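Type I modular polyketide synthase (PDB 6IYT) probably transfers ethylmalonyl extender units from their coenzyme A thioester to the acyl carrier protein, as an acyltransferase domain of the salinomycin polyketide synthase. Local coordinates at residues P44-A49 and L445-V450; P109-V114 and S434-W439; V236-L241 and F367-R372. One frame throughout, in Å; residues are numbered along the deposited sequence.

Interaction 1. Residues P44-A49 and L445-V450; sequences PWIVSA and LDWTAV
Pro44 and Ile46, two residues apart on the same side of the outer strand 43-49, both reach the indole of Trp447. The strand belongs to a small antiparallel sheet of three strands, a layout consistent with the linker that precedes the acyltransferase core in modular synthases; residues 445-450 return to it from the far end of the chain, after helix 428-439. At Pro44 the pyrrolidine divides its contacts. CB lies 3.7 Å from Trp447 CZ3 at the six-membered end of the indole, an oblique approach, while Pro44 CD meets Val450 CG1 at 4.0 Å. Trp45 points the opposite way, into helices 52-67 and 74-84, where its NE1 is hydrogen-bonded to the carbonyl oxygen of Ala74. Ile46 comes next and lies over the face of the indole. Its CG1 occupies the position between backbone N and carbonyl carbon (chi1 72°), which places CG2 beside the backbone N and over the indole. The resulting CH-pi contact is well centred: Ile46 CG2 is 3.9 Å from the centroid of the five-membered ring of Trp447 and only 15° off its normal. CD1 of Ile46 covers a second point, 3.7 Å from Trp447 CD1. On the opposite face of the same indole lies a methyl from its own segment, so the indole is sandwiched between two methyl groups, which limits its rotation. No hydrogen bond crosses between the segments; the loop is shaped internally, by an inverse gamma turn centred on Asp446 and by the bond from Val450 N to Trp447 O at 3.0 Å. The methyl that closes the sandwich is CD2 of Leu445, 3.7 Å above the ring plane of Trp447.

Interaction 2. Residues P109-V114 and S434-W439; sequences PDVAGV and SFAEAW
This is an apolar contact between a sheet and a helix: Val111, at the start of the outer strand 111-114, rests its side chain on the last turn of helix 428-439. No hydrogen bond joins the two segments, and the nearest pair of CA atoms, Val111 and Ala436, is 6.3 Å apart, a short spacing that the small Ala436 side chain allows. Both branches of the valine are used. Val111 CG2 and Ala436 CB are 3.8 Å apart, and the same separation holds between Val111 CB and Ala436 CB. With CG1 anti to the backbone N (chi1 -177°), the other methyl lies along the helix surface, where Val111 CG1 comes within 3.7 Å of Ala436 O and 3.8 Å of Glu437 N. It therefore covers the peptide unit linking these two residues. The local strand geometry is that of a classic beta bulge, in which Asp110 and Val111 both face Val93 on the central strand 90-96; Ala436 also touches Val93, so the helix packs across two neighbouring strands. At the margin, the aliphatic part of Glu437 adds a further touch, its CG being 3.9 Å from Val111 CG1. Beyond CG the glutamate runs extended, and its OE1 is held by Gln418 NE2 and by a salt bridge to Arg430. The bulge is tied to the beginning of the same helix as well, since Asp110 OD2 forms a salt bridge with Arg429, while Asp110 OD1 accepts a bond from Leu95 N.

Interaction 3. Residues V236-L241 and F367-R372; sequences VLRSQL and FENCRR
The guanidinium of Arg238 carries Cys370 CB over one face, 3.6 Å above its plane and displaced toward the NH1 side, while the amide of Asn369 meets its edge. Guanidinium and amide planes are only 15° apart. Two N-H groups at the end of the arginine converge on one acceptor: Arg238 NH1 to Asn369 OD1 is 2.8 Å and Arg238 NH2 to the same oxygen 2.9 Å. Both bonds are bent at the hydrogen to about 140°, as expected when one oxygen bridges two nitrogens. NH2 lies nearly in line with the C=O bond, whereas NH1 approaches from the flank, tilted from the carbonyl plane. The forked grip joins helix 228-245 to the end of helix 363-371 beside a GxSxG sequence, probably the nucleophile elbow of the acyltransferase core. Asn369 reaches that turn directly: ND2 donates to Ser213 O and to Glu216 OE2, fixing which way round the amide lies and leaving OD1 for the arginine. In related acyltransferases a buried arginine receives the carboxylate of the extender unit, and the position of Arg238 is consistent with such a part. Its chain stretches out from helix 228-245 and then bends at the CG-CD bond (chi3 70°), turning the nitrogens toward Asn369; Arg238 CD passes 4.1 Å from Cys370 SG.

In the fold
Interactions 1 and 2 form one continuous region, with centres about 10 Å apart: their segments reach the two outer strands of the same three-stranded sheet, and they meet where the ring of Trp447 stands edge-to-face with that of Trp439, Trp447 NE1 being 3.2 Å from Trp439 CG. Interaction 3 lies on the opposite side of the chain's centre, its own centre about 42 Å from that of interaction 1 and about 38 Å from that of interaction 2; nearest atoms are about 28 and 25 Å away. It alone of the three adjoins the probable nucleophile elbow. Along the chain the contacts are nested, interaction 3 within the loop closed by interaction 2, and that within interaction 1.

Interaction 1. Residues P44-A49 and L445-V450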
ATOM      1  N   PRO A  44      -2.924 -21.794   1.451  1.00  6.05           N
ATOM      2  CA  PRO A  44      -3.869 -21.616   0.345  1.00  6.17           C
ATOM      3  C   PRO A  44      -3.996 -22.850  -0.523  1.00  5.63           C
ATOM      4  O   PRO A  44      -3.013 -23.482  -0.846  1.00  5.20           O
ATOM      5  CB  PRO A  44      -3.234 -20.486  -0.459  1.00  6.19           C
ATOM      6  CG  PRO A  44      -1.772 -20.759  -0.352  1.00  6.44           C
ATOM      7  CD  PRO A  44      -1.578 -21.318   1.073  1.00  5.99           C
ATOM      8  N   TRP A  45      -5.229 -23.176  -0.908  1.00  6.02           N
ATOM      9  CA  TRP A  45      -5.492 -24.137  -1.949  1.00  5.91           C
ATOM     10  C   TRP A  45      -6.048 -23.368  -3.157  1.00  5.79           C
ATOM     11  O   TRP A  45      -7.152 -22.792  -3.071  1.00  6.11           O
ATOM     12  CB  TRP A  45      -6.557 -25.134  -1.490  1.00  6.91           C
ATOM     13  CG  TRP A  45      -6.082 -26.210  -0.614  1.00  7.91           C
ATOM     14  CD1 TRP A  45      -4.816 -26.360  -0.080  1.00  7.77           C
ATOM     15  CD2 TRP A  45      -6.831 -27.360  -0.207  1.00  8.57           C
ATOM     16  NE1 TRP A  45      -4.773 -27.491   0.699  1.00  8.05           N
ATOM     17  CE2 TRP A  45      -5.993 -28.127   0.630  1.00  8.91           C
ATOM     18  CE3 TRP A  45      -8.150 -27.809  -0.455  1.00 10.30           C
ATOM     19  CZ2 TRP A  45      -6.427 -29.320   1.225  1.00  9.83           C
ATOM     20  CZ3 TRP A  45      -8.564 -28.982   0.106  1.00 10.23           C
ATOM     21  CH2 TRP A  45      -7.707 -29.735   0.940  1.00 11.34           C
ATOM     22  N   ILE A  46      -5.278 -23.296  -4.240  1.00  5.35           N
ATOM     23  CA  ILE A  46      -5.693 -22.522  -5.393  1.00  5.43           C
ATOM     24  C   ILE A  46      -6.314 -23.459  -6.422  1.00  5.31           C
ATOM     25  O   ILE A  46      -5.971 -24.614  -6.464  1.00  4.94           O
ATOM     26  CB  ILE A  46      -4.561 -21.691  -6.019  1.00  5.95           C
ATOM     27  CG1 ILE A  46      -3.565 -22.569  -6.734  1.00  7.01           C
ATOM     28  CG2 ILE A  46      -3.860 -20.860  -4.949  1.00  6.04           C
ATOM     29  CD1 ILE A  46      -2.528 -21.782  -7.473  1.00  7.37           C
ATOM     30  N   VAL A  47      -7.423 -23.020  -7.002  1.00  5.37           N
ATOM     31  CA  VAL A  47      -8.177 -23.831  -7.988  1.00  5.77           C
ATOM     32  C   VAL A  47      -8.531 -22.960  -9.183  1.00  5.43           C
ATOM     33  O   VAL A  47      -8.891 -21.788  -9.014  1.00  5.07           O
ATOM     34  CB  VAL A  47      -9.494 -24.369  -7.348  1.00  6.56           C
ATOM     35  CG1 VAL A  47     -10.093 -25.492  -8.167  1.00  7.38           C
ATOM     36  CG2 VAL A  47      -9.239 -24.843  -5.941  1.00  7.76           C
ATOM     37  N   SER A  48      -8.527 -23.533 -10.397  1.00  4.96           N
ATOM     38  CA  SER A  48      -8.933 -22.780 -11.559  1.00  5.05           C
ATOM     39  C   SER A  48      -9.489 -23.676 -12.635  1.00  5.35           C
ATOM     40  O   SER A  48      -9.235 -24.897 -12.654  1.00  5.49           O
ATOM     41  CB  SER A  48      -7.770 -21.955 -12.127  1.00  5.48           C
ATOM     42  OG  SER A  48      -6.756 -22.788 -12.666  1.00  6.35           O
ATOM     43  N   ALA A  49     -10.318 -23.085 -13.468  1.00  5.98           N
ATOM     44  CA  ALA A  49     -11.012 -23.821 -14.550  1.00  5.98           C
ATOM     45  C   ALA A  49     -11.433 -22.824 -15.617  1.00  7.58           C
ATOM     46  O   ALA A  49     -11.115 -21.650 -15.523  1.00  6.65           O
ATOM     47  CB  ALA A  49     -12.220 -24.537 -13.995  1.00  6.65           C
ATOM     48  N   LEU A 445       1.381 -14.773 -10.199  1.00 10.69           N
ATOM     49  CA  LEU A 445       1.841 -14.843  -8.815  1.00 10.29           C
ATOM     50  C   LEU A 445       2.381 -16.243  -8.488  1.00 10.90           C
ATOM     51  O   LEU A 445       1.740 -17.247  -8.787  1.00 11.41           O
ATOM     52  CB  LEU A 445       0.670 -14.499  -7.872  1.00  9.73           C
ATOM     53  CG  LEU A 445       1.056 -14.075  -6.458  1.00  9.44           C
ATOM     54  CD1 LEU A 445       0.085 -12.992  -5.937  1.00  8.10           C
ATOM     55  CD2 LEU A 445       1.065 -15.283  -5.526  1.00 10.46           C
ATOM     56  N   ASP A 446       3.559 -16.302  -7.879  1.00  9.92           N
ATOM     57  CA  ASP A 446       4.245 -17.576  -7.713  1.00 11.04           C
ATOM     58  C   ASP A 446       3.874 -18.209  -6.401  1.00 10.10           C
ATOM     59  O   ASP A 446       4.544 -18.000  -5.374  1.00 12.10           O
ATOM     60  CB  ASP A 446       5.750 -17.388  -7.813  1.00 12.07           C
ATOM     61  CG  ASP A 446       6.499 -18.651  -7.564  1.00 15.74           C
ATOM     62  OD1 ASP A 446       5.862 -19.729  -7.595  1.00 16.05           O
ATOM     63  OD2 ASP A 446       7.674 -18.557  -7.166  1.00 15.96           O
ATOM     64  N   TRP A 447       2.716 -18.849  -6.399  1.00  8.88           N
ATOM     65  CA  TRP A 447       2.163 -19.458  -5.218  1.00  9.05           C
ATOM     66  C   TRP A 447       3.069 -20.521  -4.616  1.00 10.18           C
ATOM     67  O   TRP A 447       3.004 -20.786  -3.431  1.00  8.84           O
ATOM     68  CB  TRP A 447       0.839 -20.066  -5.551  1.00  8.93           C
ATOM     69  CG  TRP A 447      -0.247 -19.055  -5.719  1.00  7.79           C
ATOM     70  CD1 TRP A 447      -0.759 -18.614  -6.878  1.00  7.40           C
ATOM     71  CD2 TRP A 447      -0.990 -18.428  -4.681  1.00  7.31           C
ATOM     72  NE1 TRP A 447      -1.761 -17.727  -6.644  1.00  7.73           N
ATOM     73  CE2 TRP A 447      -1.931 -17.595  -5.296  1.00  7.62           C
ATOM     74  CE3 TRP A 447      -0.978 -18.516  -3.295  1.00  8.07           C
ATOM     75  CZ2 TRP A 447      -2.777 -16.768  -4.573  1.00  7.47           C
ATOM     76  CZ3 TRP A 447      -1.849 -17.724  -2.577  1.00  8.52           C
ATOM     77  CH2 TRP A 447      -2.792 -16.914  -3.226  1.00  8.09           C
ATOM     78  N   THR A 448       3.898 -21.148  -5.435  1.00 10.19           N
ATOM     79  CA  THR A 448       4.852 -22.138  -4.916  1.00 12.60           C
ATOM     80  C   THR A 448       5.765 -21.535  -3.831  1.00 12.06           C
ATOM     81  O   THR A 448       6.125 -22.211  -2.863  1.00 10.89           O
ATOM     82  CB  THR A 448       5.706 -22.707  -6.047  1.00 15.77           C
ATOM     83  OG1 THR A 448       4.861 -23.470  -6.930  1.00 18.39           O
ATOM     84  CG2 THR A 448       6.813 -23.575  -5.497  1.00 23.23           C
ATOM     85  N   ALA A 449       6.086 -20.259  -3.965  1.00 10.62           N
ATOM     86  CA  ALA A 449       6.964 -19.590  -3.008  1.00  9.36           C
ATOM     87  C   ALA A 449       6.333 -19.465  -1.607  1.00  9.62           C
ATOM     88  O   ALA A 449       7.036 -19.388  -0.600  1.00  9.21           O
ATOM     89  CB  ALA A 449       7.375 -18.219  -3.538  1.00 10.41           C
ATOM     90  N   VAL A 450       5.005 -19.508  -1.528  1.00  9.28           N
ATOM     91  CA  VAL A 450       4.324 -19.513  -0.243  1.00  9.27           C
ATOM     92  C   VAL A 450       4.728 -20.723   0.614  1.00  9.31           C
ATOM     93  O   VAL A 450       4.672 -20.669   1.839  1.00 10.87           O
ATOM     94  CB  VAL A 450       2.772 -19.490  -0.440  1.00 10.42           C
ATOM     95  CG1 VAL A 450       2.057 -19.760   0.844  1.00 10.78           C
ATOM     96  CG2 VAL A 450       2.353 -18.158  -1.016  1.00 10.19           C
TER

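Interaction 2. Residues P109-V114 and S434-W439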
ATOM      1  N   PRO A 109     -15.375 -20.624  -1.276  1.00  8.64           N
ATOM      2  CA  PRO A 109     -13.990 -20.200  -1.176  1.00  8.29           C
ATOM      3  C   PRO A 109     -13.848 -18.778  -0.645  1.00  8.14           C
ATOM      4  O   PRO A 109     -14.692 -17.907  -0.925  1.00  9.25           O
ATOM      5  CB  PRO A 109     -13.506 -20.272  -2.620  1.00  8.60           C
ATOM      6  CG  PRO A 109     -14.318 -21.389  -3.199  1.00  9.83           C
ATOM      7  CD  PRO A 109     -15.676 -21.227  -2.580  1.00  9.56           C
ATOM      8  N   ASP A 110     -12.727 -18.506  -0.039  1.00  8.00           N
ATOM      9  CA  ASP A 110     -12.460 -17.172   0.520  1.00  9.75           C
ATOM     10  C   ASP A 110     -12.425 -16.057  -0.543  1.00  9.39           C
ATOM     11  O   ASP A 110     -12.954 -14.964  -0.329  1.00 10.63           O
ATOM     12  CB  ASP A 110     -11.162 -17.209   1.323  1.00 10.74           C
ATOM     13  CG  ASP A 110     -11.200 -18.259   2.463  1.00 13.65           C
ATOM     14  OD1 ASP A 110     -11.006 -19.478   2.177  1.00 11.88           O
ATOM     15  OD2 ASP A 110     -11.375 -17.869   3.656  1.00 15.66           O
ATOM     16  N   VAL A 111     -11.837 -16.346  -1.689  1.00  7.38           N
ATOM     17  CA  VAL A 111     -11.679 -15.368  -2.758  1.00  7.42           C
ATOM     18  C   VAL A 111     -11.939 -16.083  -4.064  1.00  7.19           C
ATOM     19  O   VAL A 111     -11.463 -17.218  -4.266  1.00  6.99           O
ATOM     20  CB  VAL A 111     -10.228 -14.784  -2.787  1.00  6.46           C
ATOM     21  CG1 VAL A 111     -10.111 -13.725  -3.835  1.00  6.21           C
ATOM     22  CG2 VAL A 111      -9.869 -14.189  -1.441  1.00  6.59           C
ATOM     23  N   ALA A 112     -12.705 -15.453  -4.934  1.00  7.37           N
ATOM     24  CA  ALA A 112     -12.957 -15.986  -6.264  1.00  8.07           C
ATOM     25  C   ALA A 112     -13.012 -14.869  -7.249  1.00  9.89           C
ATOM     26  O   ALA A 112     -13.421 -13.736  -6.916  1.00  9.89           O
ATOM     27  CB  ALA A 112     -14.240 -16.790  -6.300  1.00  9.76           C
ATOM     28  N   GLY A 113     -12.599 -15.145  -8.465  1.00  9.05           N
ATOM     29  CA  GLY A 113     -12.618 -14.124  -9.487  1.00 10.73           C
ATOM     30  C   GLY A 113     -12.326 -14.658 -10.872  1.00 12.05           C
ATOM     31  O   GLY A 113     -12.148 -15.854 -11.070  1.00 11.88           O
ATOM     32  N   VAL A 114     -12.317 -13.764 -11.849  1.00 10.81           N
ATOM     33  CA  VAL A 114     -12.054 -14.155 -13.222  1.00 11.17           C
ATOM     34  C   VAL A 114     -10.889 -13.327 -13.746  1.00  9.83           C
ATOM     35  O   VAL A 114     -10.824 -12.122 -13.505  1.00 10.19           O
ATOM     36  CB  VAL A 114     -13.308 -13.930 -14.110  1.00 13.95           C
ATOM     37  CG1 VAL A 114     -13.000 -14.275 -15.548  1.00 17.46           C
ATOM     38  CG2 VAL A 114     -14.483 -14.760 -13.599  1.00 15.12           C
ATOM     39  N   SER A 434      -4.782 -10.926   0.052  1.00  3.99           N
ATOM     40  CA  SER A 434      -4.404  -9.958  -0.940  1.00  4.31           C
ATOM     41  C   SER A 434      -3.771 -10.609  -2.160  1.00  3.85           C
ATOM     42  O   SER A 434      -4.087 -10.249  -3.319  1.00  3.45           O
ATOM     43  CB  SER A 434      -3.476  -8.908  -0.323  1.00  4.59           C
ATOM     44  OG  SER A 434      -4.196  -8.159   0.647  1.00  5.22           O
ATOM     45  N   PHE A 435      -2.919 -11.607  -1.935  1.00  3.75           N
ATOM     46  CA  PHE A 435      -2.360 -12.375  -3.038  1.00  3.79           C
ATOM     47  C   PHE A 435      -3.518 -13.002  -3.885  1.00  4.31           C
ATOM     48  O   PHE A 435      -3.465 -13.007  -5.105  1.00  3.83           O
ATOM     49  CB  PHE A 435      -1.480 -13.511  -2.540  1.00  4.00           C
ATOM     50  CG  PHE A 435      -0.131 -13.113  -1.999  1.00  3.91           C
ATOM     51  CD1 PHE A 435       0.341 -11.804  -2.028  1.00  3.98           C
ATOM     52  CD2 PHE A 435       0.709 -14.113  -1.494  1.00  4.11           C
ATOM     53  CE1 PHE A 435       1.630 -11.515  -1.587  1.00  4.35           C
ATOM     54  CE2 PHE A 435       1.950 -13.817  -0.987  1.00  4.31           C
ATOM     55  CZ  PHE A 435       2.417 -12.511  -1.030  1.00  3.64           C
ATOM     56  N   ALA A 436      -4.479 -13.620  -3.203  1.00  4.22           N
ATOM     57  CA  ALA A 436      -5.616 -14.277  -3.884  1.00  4.97           C
ATOM     58  C   ALA A 436      -6.482 -13.283  -4.646  1.00  4.71           C
ATOM     59  O   ALA A 436      -6.931 -13.564  -5.758  1.00  3.93           O
ATOM     60  CB  ALA A 436      -6.449 -15.050  -2.882  1.00  5.01           C
ATOM     61  N   GLU A 437      -6.718 -12.122  -4.042  1.00  6.03           N
ATOM     62  CA  GLU A 437      -7.461 -11.068  -4.697  1.00  5.94           C
ATOM     63  C   GLU A 437      -6.783 -10.591  -5.994  1.00  6.61           C
ATOM     64  O   GLU A 437      -7.460 -10.334  -6.993  1.00  6.77           O
ATOM     65  CB  GLU A 437      -7.690  -9.908  -3.727  1.00  7.22           C
ATOM     66  CG  GLU A 437      -8.756 -10.232  -2.679  1.00  8.13           C
ATOM     67  CD  GLU A 437      -8.831  -9.207  -1.548  1.00 12.14           C
ATOM     68  OE1 GLU A 437      -7.918  -8.346  -1.428  1.00 12.98           O
ATOM     69  OE2 GLU A 437      -9.817  -9.261  -0.801  1.00 15.14           O
ATOM     70  N   ALA A 438      -5.462 -10.513  -5.986  1.00  5.63           N
ATOM     71  CA  ALA A 438      -4.700 -10.171  -7.205  1.00  5.79           C
ATOM     72  C   ALA A 438      -4.730 -11.323  -8.228  1.00  6.15           C
ATOM     73  O   ALA A 438      -5.024 -11.120  -9.404  1.00  6.13           O
ATOM     74  CB  ALA A 438      -3.276  -9.830  -6.848  1.00  6.40           C
ATOM     75  N   TRP A 439      -4.395 -12.518  -7.769  1.00  5.64           N
ATOM     76  CA  TRP A 439      -4.227 -13.670  -8.669  1.00  5.82           C
ATOM     77  C   TRP A 439      -5.560 -14.059  -9.315  1.00  6.50           C
ATOM     78  O   TRP A 439      -5.604 -14.385 -10.509  1.00  5.88           O
ATOM     79  CB  TRP A 439      -3.655 -14.862  -7.908  1.00  5.22           C
ATOM     80  CG  TRP A 439      -3.523 -16.157  -8.741  1.00  4.91           C
ATOM     81  CD1 TRP A 439      -2.593 -16.425  -9.737  1.00  5.61           C
ATOM     82  CD2 TRP A 439      -4.407 -17.268  -8.716  1.00  4.99           C
ATOM     83  NE1 TRP A 439      -2.778 -17.702 -10.223  1.00  5.27           N
ATOM     84  CE2 TRP A 439      -3.916 -18.222  -9.643  1.00  5.04           C
ATOM     85  CE3 TRP A 439      -5.532 -17.588  -7.965  1.00  4.37           C
ATOM     86  CZ2 TRP A 439      -4.536 -19.448  -9.832  1.00  6.03           C
ATOM     87  CZ3 TRP A 439      -6.141 -18.817  -8.162  1.00  4.69           C
ATOM     88  CH2 TRP A 439      -5.620 -19.739  -9.064  1.00  5.62           C
TER

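Interaction 3. Residues V236-L241 and F367-R372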
ATOM      1  N   VAL A 236      13.076  11.270   8.038  1.00  4.14           N
ATOM      2  CA  VAL A 236      13.339  11.606   9.432  1.00  4.50           C
ATOM      3  C   VAL A 236      13.448  13.120   9.601  1.00  5.18           C
ATOM      4  O   VAL A 236      12.779  13.703  10.429  1.00  4.37           O
ATOM      5  CB  VAL A 236      14.623  10.934   9.964  1.00  4.57           C
ATOM      6  CG1 VAL A 236      15.004  11.521  11.343  1.00  5.25           C
ATOM      7  CG2 VAL A 236      14.426   9.433  10.085  1.00  4.83           C
ATOM      8  N   LEU A 237      14.253  13.769   8.786  1.00  5.50           N
ATOM      9  CA  LEU A 237      14.512  15.187   9.007  1.00  6.36           C
ATOM     10  C   LEU A 237      13.315  16.039   8.665  1.00  6.02           C
ATOM     11  O   LEU A 237      13.049  17.018   9.340  1.00  5.94           O
ATOM     12  CB  LEU A 237      15.716  15.656   8.217  1.00  7.27           C
ATOM     13  CG  LEU A 237      17.059  15.119   8.681  1.00  8.52           C
ATOM     14  CD1 LEU A 237      18.156  15.697   7.779  1.00  8.14           C
ATOM     15  CD2 LEU A 237      17.329  15.428  10.150  1.00  9.92           C
ATOM     16  N   ARG A 238      12.654  15.741   7.558  1.00  5.23           N
ATOM     17  CA  ARG A 238      11.494  16.501   7.193  1.00  6.13           C
ATOM     18  C   ARG A 238      10.373  16.376   8.219  1.00  5.48           C
ATOM     19  O   ARG A 238       9.771  17.369   8.593  1.00  6.48           O
ATOM     20  CB  ARG A 238      10.999  16.152   5.813  1.00  6.81           C
ATOM     21  CG  ARG A 238      10.185  17.297   5.237  1.00  9.54           C
ATOM     22  CD  ARG A 238       9.871  17.083   3.762  1.00 10.34           C
ATOM     23  NE  ARG A 238       8.912  15.996   3.562  1.00  9.98           N
ATOM     24  CZ  ARG A 238       8.443  15.653   2.366  1.00 11.40           C
ATOM     25  NH1 ARG A 238       8.886  16.280   1.294  1.00  8.10           N
ATOM     26  NH2 ARG A 238       7.489  14.719   2.251  1.00 13.24           N
ATOM     27  N   SER A 239      10.101  15.152   8.701  1.00  5.43           N
ATOM     28  CA  SER A 239       9.048  14.974   9.690  1.00  5.11           C
ATOM     29  C   SER A 239       9.401  15.627  11.032  1.00  5.57           C
ATOM     30  O   SER A 239       8.535  16.182  11.695  1.00  5.29           O
ATOM     31  CB  SER A 239       8.660  13.494   9.867  1.00  5.19           C
ATOM     32  OG  SER A 239       9.721  12.691  10.372  1.00  4.31           O
ATOM     33  N   GLN A 240      10.674  15.603  11.401  1.00  5.09           N
ATOM     34  CA  GLN A 240      11.127  16.342  12.609  1.00  5.82           C
ATOM     35  C   GLN A 240      10.932  17.851  12.447  1.00  5.53           C
ATOM     36  O   GLN A 240      10.438  18.529  13.356  1.00  5.92           O
ATOM     37  CB  GLN A 240      12.589  16.051  12.904  1.00  6.16           C
ATOM     38  CG  GLN A 240      13.068  16.662  14.213  1.00  7.41           C
ATOM     39  CD  GLN A 240      12.320  16.128  15.413  1.00  8.65           C
ATOM     40  OE1 GLN A 240      12.375  14.908  15.715  1.00  7.86           O
ATOM     41  NE2 GLN A 240      11.701  17.019  16.171  1.00 10.94           N
ATOM     42  N   LEU A 241      11.207  18.371  11.258  1.00  5.76           N
ATOM     43  CA  LEU A 241      10.998  19.843  11.034  1.00  6.61           C
ATOM     44  C   LEU A 241       9.530  20.182  11.202  1.00  6.25           C
ATOM     45  O   LEU A 241       9.164  21.167  11.872  1.00  6.54           O
ATOM     46  CB  LEU A 241      11.465  20.264   9.660  1.00  7.21           C
ATOM     47  CG  LEU A 241      11.265  21.727   9.322  1.00  8.12           C
ATOM     48  CD1 LEU A 241      12.063  22.611  10.250  1.00  8.92           C
ATOM     49  CD2 LEU A 241      11.632  21.978   7.870  1.00  9.20           C
ATOM     50  N   PHE A 367      11.232  19.865  -1.371  1.00  4.70           N
ATOM     51  CA  PHE A 367      10.438  21.010  -1.001  1.00  5.60           C
ATOM     52  C   PHE A 367       9.119  21.064  -1.784  1.00  5.76           C
ATOM     53  O   PHE A 367       8.066  21.201  -1.203  1.00  5.55           O
ATOM     54  CB  PHE A 367      11.175  22.314  -1.189  1.00  5.81           C
ATOM     55  CG  PHE A 367      10.310  23.516  -0.921  1.00  6.57           C
ATOM     56  CD1 PHE A 367       9.933  23.819   0.372  1.00  6.96           C
ATOM     57  CD2 PHE A 367       9.716  24.192  -1.960  1.00  7.12           C
ATOM     58  CE1 PHE A 367       9.027  24.848   0.625  1.00  7.28           C
ATOM     59  CE2 PHE A 367       8.850  25.273  -1.722  1.00  7.78           C
ATOM     60  CZ  PHE A 367       8.497  25.583  -0.421  1.00  7.13           C
ATOM     61  N   GLU A 368       9.187  20.945  -3.106  1.00  5.47           N
ATOM     62  CA  GLU A 368       7.972  20.971  -3.924  1.00  6.10           C
ATOM     63  C   GLU A 368       7.024  19.843  -3.519  1.00  5.61           C
ATOM     64  O   GLU A 368       5.806  20.028  -3.464  1.00  5.00           O
ATOM     65  CB  GLU A 368       8.329  20.847  -5.398  1.00  7.29           C
ATOM     66  CG  GLU A 368       9.088  22.042  -5.971  1.00  9.34           C
ATOM     67  CD  GLU A 368       8.279  23.317  -5.948  1.00 14.79           C
ATOM     68  OE1 GLU A 368       7.127  23.301  -6.467  1.00 16.19           O
ATOM     69  OE2 GLU A 368       8.825  24.361  -5.471  1.00 14.87           O
ATOM     70  N   ASN A 369       7.583  18.679  -3.212  1.00  5.58           N
ATOM     71  CA  ASN A 369       6.761  17.537  -2.781  1.00  5.56           C
ATOM     72  C   ASN A 369       5.904  17.857  -1.548  1.00  7.29           C
ATOM     73  O   ASN A 369       4.743  17.450  -1.487  1.00  8.69           O
ATOM     74  CB  ASN A 369       7.644  16.336  -2.537  1.00  5.85           C
ATOM     75  CG  ASN A 369       6.951  15.241  -1.768  1.00  6.23           C
ATOM     76  OD1 ASN A 369       6.977  15.228  -0.507  1.00  7.38           O
ATOM     77  ND2 ASN A 369       6.446  14.268  -2.476  1.00  5.67           N
ATOM     78  N   CYS A 370       6.425  18.651  -0.606  1.00  6.30           N
ATOM     79  CA  CYS A 370       5.632  18.980   0.568  1.00  8.02           C
ATOM     80  C   CYS A 370       4.884  20.299   0.477  1.00  6.21           C
ATOM     81  O   CYS A 370       3.958  20.527   1.227  1.00  6.50           O
ATOM     82  CB  CYS A 370       6.450  18.908   1.828  1.00  9.38           C
ATOM     83  SG  CYS A 370       7.707  20.163   2.022  1.00 12.02           S
ATOM     84  N   ARG A 371       5.161  21.075  -0.559  1.00  5.76           N
ATOM     85  CA  ARG A 371       4.470  22.367  -0.769  1.00  5.68           C
ATOM     86  C   ARG A 371       3.302  22.274  -1.707  1.00  6.94           C
ATOM     87  O   ARG A 371       2.251  22.891  -1.469  1.00  8.02           O
ATOM     88  CB  ARG A 371       5.470  23.423  -1.271  1.00  6.21           C
ATOM     89  CG  ARG A 371       4.826  24.737  -1.688  1.00  6.54           C
ATOM     90  CD  ARG A 371       4.193  25.473  -0.520  1.00  9.29           C
ATOM     91  NE  ARG A 371       3.456  26.680  -0.946  1.00  9.90           N
ATOM     92  CZ  ARG A 371       2.179  26.704  -1.352  1.00 10.96           C
ATOM     93  NH1 ARG A 371       1.601  27.876  -1.628  1.00 14.56           N
ATOM     94  NH2 ARG A 371       1.474  25.591  -1.513  1.00 10.88           N
ATOM     95  N   ARG A 372       3.471  21.574  -2.806  1.00  7.50           N
ATOM     96  CA  ARG A 372       2.436  21.534  -3.838  1.00  8.11           C
ATOM     97  C   ARG A 372       1.339  20.561  -3.466  1.00  8.73           C
ATOM     98  O   ARG A 372       1.615  19.489  -2.934  1.00  7.40           O
ATOM     99  CB  ARG A 372       3.028  21.145  -5.162  1.00 12.19           C
ATOM    100  CG  ARG A 372       4.172  22.046  -5.598  1.00 14.12           C
ATOM    101  CD  ARG A 372       3.687  23.204  -6.475  1.00 21.24           C
ATOM    102  NE  ARG A 372       3.267  24.368  -5.704  1.00 26.51           N
ATOM    103  CZ  ARG A 372       4.091  25.339  -5.292  1.00 29.61           C
ATOM    104  NH1 ARG A 372       3.607  26.405  -4.658  1.00 26.32           N
ATOM    105  NH2 ARG A 372       5.390  25.238  -5.490  1.00 24.81           N
TER